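Local coordinates for nigerythrin (Desulfovibrio vulgaris subsp. vulgaris, PDB 1YUZ), which shows NADH peroxidase activity in vitro and combines a hemerythrin-like diiron centre with a rubredoxin-like iron centre in each subunit, at residues 31-36 / 78-83; 84-89 / 135-140; 48-53 / 105-110. All blocks are in the same frame, centred on the assembly; numbering follows the deposited sequence.

Interaction 1: 31-36 / 78-83; sequences ENLKAA and GLEYAL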
ATOM      1  N   GLU B  31     -16.811  19.474 -12.942  1.00 13.62           N
ATOM      2  CA  GLU B  31     -15.854  18.813 -13.820  1.00 13.68           C
ATOM      3  C   GLU B  31     -15.110  17.715 -13.061  1.00 13.19           C
ATOM      4  O   GLU B  31     -14.858  16.640 -13.604  1.00 13.19           O
ATOM      5  CB  GLU B  31     -14.847  19.826 -14.379  1.00 14.36           C
ATOM      6  CG  GLU B  31     -15.465  20.902 -15.264  1.00 15.51           C
ATOM      7  CD  GLU B  31     -14.438  21.891 -15.793  1.00 16.13           C
ATOM      8  OE1 GLU B  31     -13.685  22.469 -14.982  1.00 16.75           O
ATOM      9  OE2 GLU B  31     -14.389  22.097 -17.026  1.00 16.95           O
ATOM     10  N   ASN B  32     -14.769  17.985 -11.803  1.00 12.71           N
ATOM     11  CA  ASN B  32     -14.053  17.007 -10.993  1.00 12.22           C
ATOM     12  C   ASN B  32     -14.905  15.777 -10.716  1.00 12.02           C
ATOM     13  O   ASN B  32     -14.403  14.654 -10.717  1.00 11.91           O
ATOM     14  CB  ASN B  32     -13.582  17.638  -9.685  1.00 12.19           C
ATOM     15  CG  ASN B  32     -12.634  18.795  -9.919  1.00 12.19           C
ATOM     16  OD1 ASN B  32     -11.947  18.842 -10.940  1.00 12.37           O
ATOM     17  ND2 ASN B  32     -12.581  19.723  -8.972  1.00 12.23           N
ATOM     18  N   LEU B  33     -16.195  15.985 -10.482  1.00 11.69           N
ATOM     19  CA  LEU B  33     -17.095  14.867 -10.241  1.00 11.57           C
ATOM     20  C   LEU B  33     -17.112  13.969 -11.475  1.00 11.63           C
ATOM     21  O   LEU B  33     -17.061  12.744 -11.364  1.00 11.64           O
ATOM     22  CB  LEU B  33     -18.511  15.371  -9.945  1.00 11.30           C
ATOM     23  CG  LEU B  33     -18.755  15.880  -8.523  1.00 11.23           C
ATOM     24  CD1 LEU B  33     -20.036  16.701  -8.463  1.00 11.21           C
ATOM     25  CD2 LEU B  33     -18.831  14.689  -7.577  1.00 11.13           C
ATOM     26  N   LYS B  34     -17.170  14.583 -12.654  1.00 11.71           N
ATOM     27  CA  LYS B  34     -17.187  13.822 -13.895  1.00 11.82           C
ATOM     28  C   LYS B  34     -15.858  13.108 -14.100  1.00 11.71           C
ATOM     29  O   LYS B  34     -15.822  11.978 -14.589  1.00 11.80           O
ATOM     30  CB  LYS B  34     -17.459  14.741 -15.084  1.00 12.26           C
ATOM     31  CG  LYS B  34     -18.826  15.390 -15.068  1.00 12.78           C
ATOM     32  CD  LYS B  34     -18.994  16.276 -16.287  1.00 13.28           C
ATOM     33  CE  LYS B  34     -20.335  16.976 -16.288  1.00 13.55           C
ATOM     34  NZ  LYS B  34     -20.452  17.883 -17.462  1.00 13.94           N
ATOM     35  N   ALA B  35     -14.766  13.773 -13.733  1.00 11.52           N
ATOM     36  CA  ALA B  35     -13.442  13.181 -13.882  1.00 11.43           C
ATOM     37  C   ALA B  35     -13.314  11.976 -12.961  1.00 11.26           C
ATOM     38  O   ALA B  35     -12.745  10.951 -13.336  1.00 11.32           O
ATOM     39  CB  ALA B  35     -12.366  14.208 -13.560  1.00 11.53           C
ATOM     40  N   ALA B  36     -13.846  12.102 -11.751  1.00 11.09           N
ATOM     41  CA  ALA B  36     -13.791  11.005 -10.795  1.00 10.88           C
ATOM     42  C   ALA B  36     -14.599   9.829 -11.331  1.00 10.83           C
ATOM     43  O   ALA B  36     -14.156   8.686 -11.272  1.00 10.78           O
ATOM     44  CB  ALA B  36     -14.343  11.451  -9.450  1.00 10.84           C
ATOM     45  N   GLY B  78     -21.870   5.765  -8.196  1.00 10.18           N
ATOM     46  CA  GLY B  78     -23.250   6.088  -7.872  1.00 10.52           C
ATOM     47  C   GLY B  78     -23.364   7.364  -7.062  1.00 10.70           C
ATOM     48  O   GLY B  78     -24.223   8.203  -7.334  1.00 10.94           O
ATOM     49  N   LEU B  79     -22.500   7.517  -6.063  1.00 10.86           N
ATOM     50  CA  LEU B  79     -22.522   8.706  -5.219  1.00 11.14           C
ATOM     51  C   LEU B  79     -22.186   9.957  -6.018  1.00 11.23           C
ATOM     52  O   LEU B  79     -22.826  10.995  -5.862  1.00 11.33           O
ATOM     53  CB  LEU B  79     -21.522   8.560  -4.071  1.00 11.39           C
ATOM     54  CG  LEU B  79     -21.807   7.469  -3.036  1.00 11.67           C
ATOM     55  CD1 LEU B  79     -20.646   7.387  -2.062  1.00 11.93           C
ATOM     56  CD2 LEU B  79     -23.108   7.773  -2.305  1.00 12.15           C
ATOM     57  N   GLU B  80     -21.176   9.852  -6.873  1.00 11.22           N
ATOM     58  CA  GLU B  80     -20.741  10.976  -7.690  1.00 11.49           C
ATOM     59  C   GLU B  80     -21.758  11.305  -8.777  1.00 11.91           C
ATOM     60  O   GLU B  80     -22.068  12.475  -9.013  1.00 11.92           O
ATOM     61  CB  GLU B  80     -19.363  10.662  -8.284  1.00 11.10           C
ATOM     62  CG  GLU B  80     -18.304  10.565  -7.183  1.00 10.65           C
ATOM     63  CD  GLU B  80     -17.059   9.772  -7.555  1.00 10.78           C
ATOM     64  OE1 GLU B  80     -16.995   9.185  -8.654  1.00 10.69           O
ATOM     65  OE2 GLU B  80     -16.134   9.738  -6.717  1.00 10.44           O
ATOM     66  N   TYR B  81     -22.292  10.273  -9.417  1.00 12.64           N
ATOM     67  CA  TYR B  81     -23.283  10.458 -10.471  1.00 13.42           C
ATOM     68  C   TYR B  81     -24.529  11.175  -9.950  1.00 13.64           C
ATOM     69  O   TYR B  81     -25.077  12.049 -10.627  1.00 13.61           O
ATOM     70  CB  TYR B  81     -23.675   9.102 -11.062  1.00 14.03           C
ATOM     71  CG  TYR B  81     -24.828   9.168 -12.034  1.00 14.87           C
ATOM     72  CD1 TYR B  81     -24.725   9.894 -13.219  1.00 15.29           C
ATOM     73  CD2 TYR B  81     -26.024   8.504 -11.768  1.00 15.37           C
ATOM     74  CE1 TYR B  81     -25.786   9.956 -14.119  1.00 15.71           C
ATOM     75  CE2 TYR B  81     -27.093   8.561 -12.661  1.00 15.86           C
ATOM     76  CZ  TYR B  81     -26.965   9.288 -13.833  1.00 15.98           C
ATOM     77  OH  TYR B  81     -28.018   9.348 -14.718  1.00 16.70           O
ATOM     78  N   ALA B  82     -24.972  10.809  -8.751  1.00 13.88           N
ATOM     79  CA  ALA B  82     -26.157  11.426  -8.168  1.00 14.35           C
ATOM     80  C   ALA B  82     -25.988  12.939  -8.098  1.00 14.60           C
ATOM     81  O   ALA B  82     -26.928  13.688  -8.367  1.00 14.80           O
ATOM     82  CB  ALA B  82     -26.415  10.861  -6.782  1.00 14.40           C
ATOM     83  N   LEU B  83     -24.792  13.388  -7.736  1.00 14.80           N
ATOM     84  CA  LEU B  83     -24.528  14.818  -7.645  1.00 15.15           C
ATOM     85  C   LEU B  83     -24.498  15.471  -9.021  1.00 15.44           C
ATOM     86  O   LEU B  83     -25.058  16.550  -9.215  1.00 15.45           O
ATOM     87  CB  LEU B  83     -23.203  15.079  -6.925  1.00 15.21           C
ATOM     88  CG  LEU B  83     -23.141  14.731  -5.436  1.00 15.33           C
ATOM     89  CD1 LEU B  83     -21.800  15.170  -4.869  1.00 15.40           C
ATOM     90  CD2 LEU B  83     -24.277  15.426  -4.697  1.00 15.48           C
TER
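The carboxylate of Glu80 lies flat against the methyl of Ala36, which covers one of its faces: CB of Ala36 is 3.6 Å from OE1 of Glu80 and 3.7 Å from OE2, nearly equal distances. OE2 of Glu80 is also hydrogen-bonded to the hydroxyl of Tyr123 on helix 104-132. The setting is the four-helix bundle of a ferritin-like diiron domain, where helices 29-56 and 60-87 run antiparallel; the two short segments make an angle of 147° with their axes 9.2 Å apart. Leu33 and Glu80 are the residues in register, their CA atoms 5.9 Å apart. Glu80 starts toward helix 29-56 and continues extended past CG (chi2 158°), which sends the carboxylate inward; the Glu80 side chain comes within about 4 Å of that of the iron ligand Glu40 and about 7 Å of the ferric ion of the diiron site. This is consistent with a second-shell place beside the diiron site. The aliphatic part of the contact is Leu33, whose two methyls divide the work. CD2 lies 4.1 Å from CB of Glu80 and also touches CD1 of Leu83, while CD1 of Leu33 meets CB of Leu83 at 3.9 Å.

Interaction 2: 84-89 / 135-140; sequences VAEMEP and NSKAVH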
ATOM      1  N   VAL B  84     -23.847  14.821  -9.978  1.00 15.71           N
ATOM      2  CA  VAL B  84     -23.770  15.365 -11.326  1.00 16.14           C
ATOM      3  C   VAL B  84     -25.157  15.442 -11.964  1.00 16.65           C
ATOM      4  O   VAL B  84     -25.482  16.416 -12.644  1.00 16.60           O
ATOM      5  CB  VAL B  84     -22.856  14.504 -12.226  1.00 15.94           C
ATOM      6  CG1 VAL B  84     -22.873  15.044 -13.650  1.00 15.82           C
ATOM      7  CG2 VAL B  84     -21.434  14.506 -11.678  1.00 15.86           C
ATOM      8  N   ALA B  85     -25.970  14.416 -11.729  1.00 17.25           N
ATOM      9  CA  ALA B  85     -27.320  14.347 -12.285  1.00 18.07           C
ATOM     10  C   ALA B  85     -28.214  15.509 -11.863  1.00 18.56           C
ATOM     11  O   ALA B  85     -29.024  15.992 -12.654  1.00 18.59           O
ATOM     12  CB  ALA B  85     -27.973  13.024 -11.897  1.00 18.01           C
ATOM     13  N   GLU B  86     -28.071  15.940 -10.616  0.50 18.92           N
ATOM     14  CA  GLU B  86     -28.870  17.038 -10.088  0.50 19.43           C
ATOM     15  C   GLU B  86     -28.478  18.362 -10.731  0.50 19.71           C
ATOM     16  O   GLU B  86     -29.310  19.252 -10.901  0.50 19.73           O
ATOM     17  CB  GLU B  86     -28.691  17.133  -8.572  0.50 19.51           C
ATOM     18  CG  GLU B  86     -29.106  15.882  -7.818  0.50 19.73           C
ATOM     19  CD  GLU B  86     -28.861  15.994  -6.326  0.50 19.86           C
ATOM     20  OE1 GLU B  86     -29.387  16.944  -5.709  0.50 19.97           O
ATOM     21  OE2 GLU B  86     -28.144  15.134  -5.771  0.50 19.97           O
ATOM     22  N   MET B  87     -27.205  18.482 -11.090  0.50 20.05           N
ATOM     23  CA  MET B  87     -26.695  19.702 -11.700  0.50 20.46           C
ATOM     24  C   MET B  87     -26.794  19.666 -13.223  0.50 20.57           C
ATOM     25  O   MET B  87     -27.013  20.696 -13.862  0.50 20.59           O
ATOM     26  CB  MET B  87     -25.243  19.920 -11.270  0.50 20.72           C
ATOM     27  CG  MET B  87     -24.666  21.273 -11.646  0.50 21.11           C
ATOM     28  SD  MET B  87     -23.083  21.569 -10.838  0.50 21.67           S
ATOM     29  CE  MET B  87     -23.621  22.316  -9.299  0.50 21.53           C
ATOM     30  N   GLU B  88     -26.637  18.480 -13.801  1.00 20.67           N
ATOM     31  CA  GLU B  88     -26.713  18.333 -15.250  1.00 20.98           C
ATOM     32  C   GLU B  88     -27.469  17.044 -15.580  1.00 21.15           C
ATOM     33  O   GLU B  88     -26.868  15.989 -15.772  1.00 21.11           O
ATOM     34  CB  GLU B  88     -25.294  18.297 -15.831  1.00 21.29           C
ATOM     35  CG  GLU B  88     -25.208  17.986 -17.317  1.00 21.69           C
ATOM     36  CD  GLU B  88     -23.792  18.112 -17.854  1.00 21.92           C
ATOM     37  OE1 GLU B  88     -23.521  17.586 -18.952  1.00 22.33           O
ATOM     38  OE2 GLU B  88     -22.952  18.748 -17.180  1.00 22.15           O
ATOM     39  N   PRO B  89     -28.810  17.122 -15.646  1.00 21.25           N
ATOM     40  CA  PRO B  89     -29.695  15.989 -15.943  1.00 21.40           C
ATOM     41  C   PRO B  89     -29.377  15.228 -17.228  1.00 21.43           C
ATOM     42  O   PRO B  89     -29.642  14.028 -17.327  1.00 21.63           O
ATOM     43  CB  PRO B  89     -31.077  16.637 -15.985  1.00 21.39           C
ATOM     44  CG  PRO B  89     -30.944  17.766 -15.017  1.00 21.39           C
ATOM     45  CD  PRO B  89     -29.599  18.337 -15.380  1.00 21.35           C
ATOM     46  N   ASN B 135     -18.928  23.548  -1.894  1.00 14.12           N
ATOM     47  CA  ASN B 135     -19.810  22.457  -2.296  1.00 13.82           C
ATOM     48  C   ASN B 135     -19.706  21.332  -1.266  1.00 13.72           C
ATOM     49  O   ASN B 135     -18.966  20.366  -1.460  1.00 13.47           O
ATOM     50  CB  ASN B 135     -19.414  21.936  -3.676  1.00 13.94           C
ATOM     51  CG  ASN B 135     -20.490  21.076  -4.298  1.00 14.04           C
ATOM     52  OD1 ASN B 135     -21.099  20.242  -3.628  1.00 14.14           O
ATOM     53  ND2 ASN B 135     -20.728  21.269  -5.590  1.00 14.28           N
ATOM     54  N   SER B 136     -20.449  21.466  -0.173  1.00 13.63           N
ATOM     55  CA  SER B 136     -20.429  20.486   0.910  1.00 13.77           C
ATOM     56  C   SER B 136     -20.860  19.085   0.482  1.00 13.49           C
ATOM     57  O   SER B 136     -20.342  18.091   0.995  1.00 13.45           O
ATOM     58  CB  SER B 136     -21.312  20.965   2.066  1.00 14.17           C
ATOM     59  OG  SER B 136     -22.668  21.028   1.675  1.00 15.14           O
ATOM     60  N   LYS B 137     -21.805  18.999  -0.446  1.00 13.26           N
ATOM     61  CA  LYS B 137     -22.267  17.699  -0.918  1.00 13.14           C
ATOM     62  C   LYS B 137     -21.119  16.957  -1.596  1.00 12.52           C
ATOM     63  O   LYS B 137     -20.926  15.761  -1.381  1.00 12.37           O
ATOM     64  CB  LYS B 137     -23.431  17.865  -1.899  1.00 13.84           C
ATOM     65  CG  LYS B 137     -24.712  18.386  -1.254  1.00 14.94           C
ATOM     66  CD  LYS B 137     -25.887  18.361  -2.225  1.00 15.81           C
ATOM     67  CE  LYS B 137     -27.188  18.693  -1.508  1.00 16.38           C
ATOM     68  NZ  LYS B 137     -28.380  18.612  -2.395  1.00 17.10           N
ATOM     69  N   ALA B 138     -20.351  17.678  -2.405  1.00 11.91           N
ATOM     70  CA  ALA B 138     -19.218  17.095  -3.109  1.00 11.44           C
ATOM     71  C   ALA B 138     -18.122  16.731  -2.117  1.00 11.18           C
ATOM     72  O   ALA B 138     -17.473  15.698  -2.260  1.00 10.96           O
ATOM     73  CB  ALA B 138     -18.692  18.071  -4.144  1.00 11.43           C
ATOM     74  N   VAL B 139     -17.908  17.576  -1.115  1.00 10.94           N
ATOM     75  CA  VAL B 139     -16.897  17.285  -0.109  1.00 10.90           C
ATOM     76  C   VAL B 139     -17.248  15.955   0.553  1.00 10.84           C
ATOM     77  O   VAL B 139     -16.380  15.108   0.765  1.00 10.51           O
ATOM     78  CB  VAL B 139     -16.836  18.394   0.969  1.00 10.83           C
ATOM     79  CG1 VAL B 139     -16.006  17.926   2.156  1.00 10.88           C
ATOM     80  CG2 VAL B 139     -16.230  19.665   0.375  1.00 10.92           C
ATOM     81  N   HIS B 140     -18.526  15.767   0.861  1.00 10.87           N
ATOM     82  CA  HIS B 140     -18.981  14.535   1.498  1.00 10.99           C
ATOM     83  C   HIS B 140     -18.722  13.320   0.615  1.00 10.78           C
ATOM     84  O   HIS B 140     -18.130  12.334   1.055  1.00 10.69           O
ATOM     85  CB  HIS B 140     -20.477  14.628   1.805  1.00 11.68           C
ATOM     86  CG  HIS B 140     -21.075  13.347   2.297  1.00 12.53           C
ATOM     87  ND1 HIS B 140     -20.846  12.854   3.563  1.00 13.22           N
ATOM     88  CD2 HIS B 140     -21.880  12.447   1.683  1.00 12.93           C
ATOM     89  CE1 HIS B 140     -21.487  11.708   3.710  1.00 13.19           C
ATOM     90  NE2 HIS B 140     -22.122  11.438   2.584  1.00 13.48           N
TER
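Glu86 and Lys137 face each other across the surface at one end of the ferritin-like four-helix bundle, where helix 60-87 finishes and helix 136-161 begins. Their link is a long salt bridge, OE1 of Glu86 standing 3.8 Å from NZ of Lys137, so it is an electrostatic pairing without a hydrogen bond. Both side chains leave the backbone in the same way, with CG anti to the carbonyl carbon (chi1 -60° for Glu86), and both then run extended. In Lys137 every later torsion is close to anti, and the ammonium is carried to the full length of the chain. The two side chains cross at about a right angle, and the contact within 4.5 Å is between OE1 of Glu86 and NZ of Lys137. Glu86 has two deposited conformers and also touches a crystal neighbour, so this pairing describes one of its states. The 75 Å² buried between the segments, both sides together, fits such a loose contact.

Met87 points the same way but stops short: its CE is 4.8 Å from ND2 of Asn135, and it too has two conformers. Its side chain packs on Leu30 of helix 29-56, and Asn135 on Thr29 of that helix, so helix 29-56 contributes to the join. At the helix end, Glu88 N still bonds to Val84 O, whereas Glu88 itself has left helical backbone angles.

Asn135 is the N-cap of helix 136-161. With CG anti to the backbone N (chi1 -165°), its amide folds back over the first turn, and OD1 accepts from Ala138 N at 2.9 Å, the donor sitting 43° above the carbonyl plane.

Interaction 3: 48-53 / 105-110; sequences TAFAKA and DLNLIS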
ATOM      1  N   THR B  48     -12.357  -5.637 -12.534  1.00  9.32           N
ATOM      2  CA  THR B  48     -13.177  -6.715 -13.060  1.00  9.52           C
ATOM      3  C   THR B  48     -12.283  -7.636 -13.893  1.00  9.53           C
ATOM      4  O   THR B  48     -12.382  -8.861 -13.805  1.00  9.67           O
ATOM      5  CB  THR B  48     -14.320  -6.148 -13.914  1.00  9.58           C
ATOM      6  OG1 THR B  48     -15.191  -5.387 -13.069  1.00  9.89           O
ATOM      7  CG2 THR B  48     -15.115  -7.269 -14.577  1.00  9.86           C
ATOM      8  N   ALA B  49     -11.394  -7.046 -14.688  1.00  9.57           N
ATOM      9  CA  ALA B  49     -10.480  -7.845 -15.496  1.00  9.68           C
ATOM     10  C   ALA B  49      -9.494  -8.570 -14.571  1.00  9.78           C
ATOM     11  O   ALA B  49      -9.175  -9.741 -14.782  1.00  9.96           O
ATOM     12  CB  ALA B  49      -9.730  -6.957 -16.478  1.00  9.70           C
ATOM     13  N   PHE B  50      -9.013  -7.873 -13.546  1.00  9.80           N
ATOM     14  CA  PHE B  50      -8.078  -8.476 -12.598  1.00  9.90           C
ATOM     15  C   PHE B  50      -8.718  -9.667 -11.878  1.00 10.10           C
ATOM     16  O   PHE B  50      -8.060 -10.675 -11.623  1.00  9.99           O
ATOM     17  CB  PHE B  50      -7.629  -7.446 -11.559  1.00  9.79           C
ATOM     18  CG  PHE B  50      -6.646  -6.425 -12.077  1.00  9.71           C
ATOM     19  CD1 PHE B  50      -6.176  -5.428 -11.231  1.00  9.81           C
ATOM     20  CD2 PHE B  50      -6.170  -6.466 -13.387  1.00  9.70           C
ATOM     21  CE1 PHE B  50      -5.248  -4.488 -11.672  1.00  9.65           C
ATOM     22  CE2 PHE B  50      -5.238  -5.525 -13.835  1.00  9.71           C
ATOM     23  CZ  PHE B  50      -4.779  -4.537 -12.975  1.00  9.69           C
ATOM     24  N   ALA B  51     -10.001  -9.547 -11.546  1.00 10.40           N
ATOM     25  CA  ALA B  51     -10.712 -10.622 -10.859  1.00 11.01           C
ATOM     26  C   ALA B  51     -10.801 -11.858 -11.743  1.00 11.56           C
ATOM     27  O   ALA B  51     -10.540 -12.975 -11.297  1.00 11.66           O
ATOM     28  CB  ALA B  51     -12.109 -10.164 -10.472  1.00 10.91           C
ATOM     29  N   LYS B  52     -11.166 -11.655 -13.001  1.00 12.27           N
ATOM     30  CA  LYS B  52     -11.291 -12.768 -13.929  1.00 13.02           C
ATOM     31  C   LYS B  52      -9.947 -13.468 -14.089  1.00 13.17           C
ATOM     32  O   LYS B  52      -9.877 -14.698 -14.109  1.00 13.39           O
ATOM     33  CB  LYS B  52     -11.797 -12.261 -15.278  1.00 13.59           C
ATOM     34  CG  LYS B  52     -12.017 -13.351 -16.315  1.00 14.50           C
ATOM     35  CD  LYS B  52     -12.767 -12.806 -17.519  1.00 15.29           C
ATOM     36  CE  LYS B  52     -12.861 -13.834 -18.634  1.00 15.98           C
ATOM     37  NZ  LYS B  52     -11.524 -14.121 -19.222  1.00 16.60           N
ATOM     38  N   ALA B  53      -8.879 -12.685 -14.188  1.00 13.32           N
ATOM     39  CA  ALA B  53      -7.542 -13.249 -14.335  1.00 13.57           C
ATOM     40  C   ALA B  53      -7.129 -14.002 -13.072  1.00 13.75           C
ATOM     41  O   ALA B  53      -6.547 -15.082 -13.149  1.00 13.93           O
ATOM     42  CB  ALA B  53      -6.537 -12.142 -14.641  1.00 13.59           C
ATOM     43  N   ASP B 105       0.070 -10.953  -8.867  1.00 10.06           N
ATOM     44  CA  ASP B 105       0.833 -10.100  -7.966  1.00  9.75           C
ATOM     45  C   ASP B 105       0.995  -8.697  -8.538  1.00  9.54           C
ATOM     46  O   ASP B 105       0.813  -7.712  -7.827  1.00  9.18           O
ATOM     47  CB  ASP B 105       2.198 -10.739  -7.627  1.00 10.06           C
ATOM     48  CG  ASP B 105       3.124 -10.873  -8.828  1.00 10.33           C
ATOM     49  OD1 ASP B 105       2.654 -11.203  -9.939  1.00 10.77           O
ATOM     50  OD2 ASP B 105       4.347 -10.672  -8.644  1.00 10.49           O
ATOM     51  N   LEU B 106       1.298  -8.600  -9.827  1.00  9.31           N
ATOM     52  CA  LEU B 106       1.454  -7.296 -10.456  1.00  9.28           C
ATOM     53  C   LEU B 106       0.121  -6.557 -10.529  1.00  8.99           C
ATOM     54  O   LEU B 106       0.085  -5.329 -10.453  1.00  8.75           O
ATOM     55  CB  LEU B 106       2.063  -7.448 -11.852  1.00  9.89           C
ATOM     56  CG  LEU B 106       3.521  -7.914 -11.849  1.00 10.44           C
ATOM     57  CD1 LEU B 106       4.010  -8.055 -13.276  1.00 10.85           C
ATOM     58  CD2 LEU B 106       4.381  -6.922 -11.087  1.00 10.90           C
ATOM     59  N   ASN B 107      -0.978  -7.295 -10.661  1.00  8.77           N
ATOM     60  CA  ASN B 107      -2.284  -6.651 -10.705  1.00  8.65           C
ATOM     61  C   ASN B 107      -2.587  -6.051  -9.335  1.00  8.44           C
ATOM     62  O   ASN B 107      -3.147  -4.961  -9.240  1.00  8.33           O
ATOM     63  CB  ASN B 107      -3.380  -7.643 -11.097  1.00  8.87           C
ATOM     64  CG  ASN B 107      -3.207  -8.174 -12.504  1.00  8.97           C
ATOM     65  OD1 ASN B 107      -2.534  -7.562 -13.332  1.00  9.28           O
ATOM     66  ND2 ASN B 107      -3.830  -9.310 -12.786  1.00  9.31           N
ATOM     67  N   LEU B 108      -2.216  -6.763  -8.274  1.00  8.17           N
ATOM     68  CA  LEU B 108      -2.428  -6.254  -6.925  1.00  8.01           C
ATOM     69  C   LEU B 108      -1.607  -4.983  -6.729  1.00  7.98           C
ATOM     70  O   LEU B 108      -2.064  -4.041  -6.094  1.00  7.74           O
ATOM     71  CB  LEU B 108      -2.027  -7.300  -5.884  1.00  8.04           C
ATOM     72  CG  LEU B 108      -3.014  -8.451  -5.682  1.00  8.03           C
ATOM     73  CD1 LEU B 108      -2.358  -9.542  -4.852  1.00  8.16           C
ATOM     74  CD2 LEU B 108      -4.269  -7.941  -4.997  1.00  8.10           C
ATOM     75  N   ILE B 109      -0.394  -4.955  -7.276  1.00  7.89           N
ATOM     76  CA  ILE B 109       0.456  -3.772  -7.161  1.00  8.07           C
ATOM     77  C   ILE B 109      -0.147  -2.622  -7.976  1.00  8.18           C
ATOM     78  O   ILE B 109      -0.175  -1.479  -7.521  1.00  8.00           O
ATOM     79  CB  ILE B 109       1.899  -4.070  -7.646  1.00  8.22           C
ATOM     80  CG1 ILE B 109       2.588  -5.031  -6.668  1.00  8.42           C
ATOM     81  CG2 ILE B 109       2.686  -2.772  -7.793  1.00  8.33           C
ATOM     82  CD1 ILE B 109       2.790  -4.467  -5.261  1.00  8.80           C
ATOM     83  N   SER B 110      -0.634  -2.924  -9.176  1.00  8.38           N
ATOM     84  CA  SER B 110      -1.261  -1.905 -10.009  1.00  8.76           C
ATOM     85  C   SER B 110      -2.463  -1.342  -9.255  1.00  8.66           C
ATOM     86  O   SER B 110      -2.690  -0.133  -9.231  1.00  8.72           O
ATOM     87  CB  SER B 110      -1.718  -2.523 -11.332  1.00  9.22           C
ATOM     88  OG  SER B 110      -2.433  -1.585 -12.116  1.00 10.68           O
TER
HETATM   89  O   HOH W   1      -5.334 -10.917 -11.037  1.00 14.15           O
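A water joins the two segments by short bonds at both ends: it donates to Phe50 O at 2.8 Å and accepts from Asn107 ND2 at 2.8 Å. The bridge spans helices 29-56 and 104-132 of the ferritin-like four-helix bundle, whose segments here run nearly antiparallel, at 159° with axes 10.4 Å apart. The other end of the Asn107 amide is also secured, since OD1 accepts from Tyr102 N just before helix 104-132. Two different partners thus hold the oxygen and the nitrogen, which fixes which way round the amide lies and should limit its rotation.

That flat amide is stacked on the ring of Phe50, the two planes being 6° apart. Asn107 CB makes a CH-pi contact over the middle of the ring, 3.5 Å from the centroid of Phe50 and close to the ring normal. From there the amide runs over the CD2-CE2 side of the same face, with OD1 of Asn107 3.4 Å from CE2 of Phe50. With CG of Asn107 beside its backbone N and a small chi2 of -21°, the amide is laid along the ring instead of standing on it. The backbone takes part too: Asn107 O approaches CE1 of Phe50 to 3.2 Å.

At the ring edge, near its plane, sits Ser110 OG, which is itself hydrogen-bonded to Lys46 of helix 29-56. Phe66 of helix 60-87 meets the same ring edge-to-face, tying a third helix to this contact, and Asp105 reaches out to Asn17 of the second subunit. One turn along helix 29-56 from Phe50, CB of Ala53 comes to 4.3 Å from Asn107 ND2.

Interactions 1 and 2 adjoin, their centres about 7 Å apart, and share helix 60-87. A salt bridge joins them, NZ of Lys34 lying 2.7 Å from OE2 of Glu88, and CD1 of Leu83 packs 3.6 Å from the backbone O of Lys137. Interaction 3 shares helix 29-56 with interaction 1, but their centres are about 25 Å apart and they do not touch; from interaction 2 it is about 32 Å away, centre to centre, on the opposite side of the chain's centre. Relative to the diiron site, interaction 1 is the nearer: the side chain of Glu80 is about 7 Å from the ferric ion of the diiron pair, and the side chain of Phe50 about 11 Å from the ferrous one. Interaction 2 lies away from the iron sites.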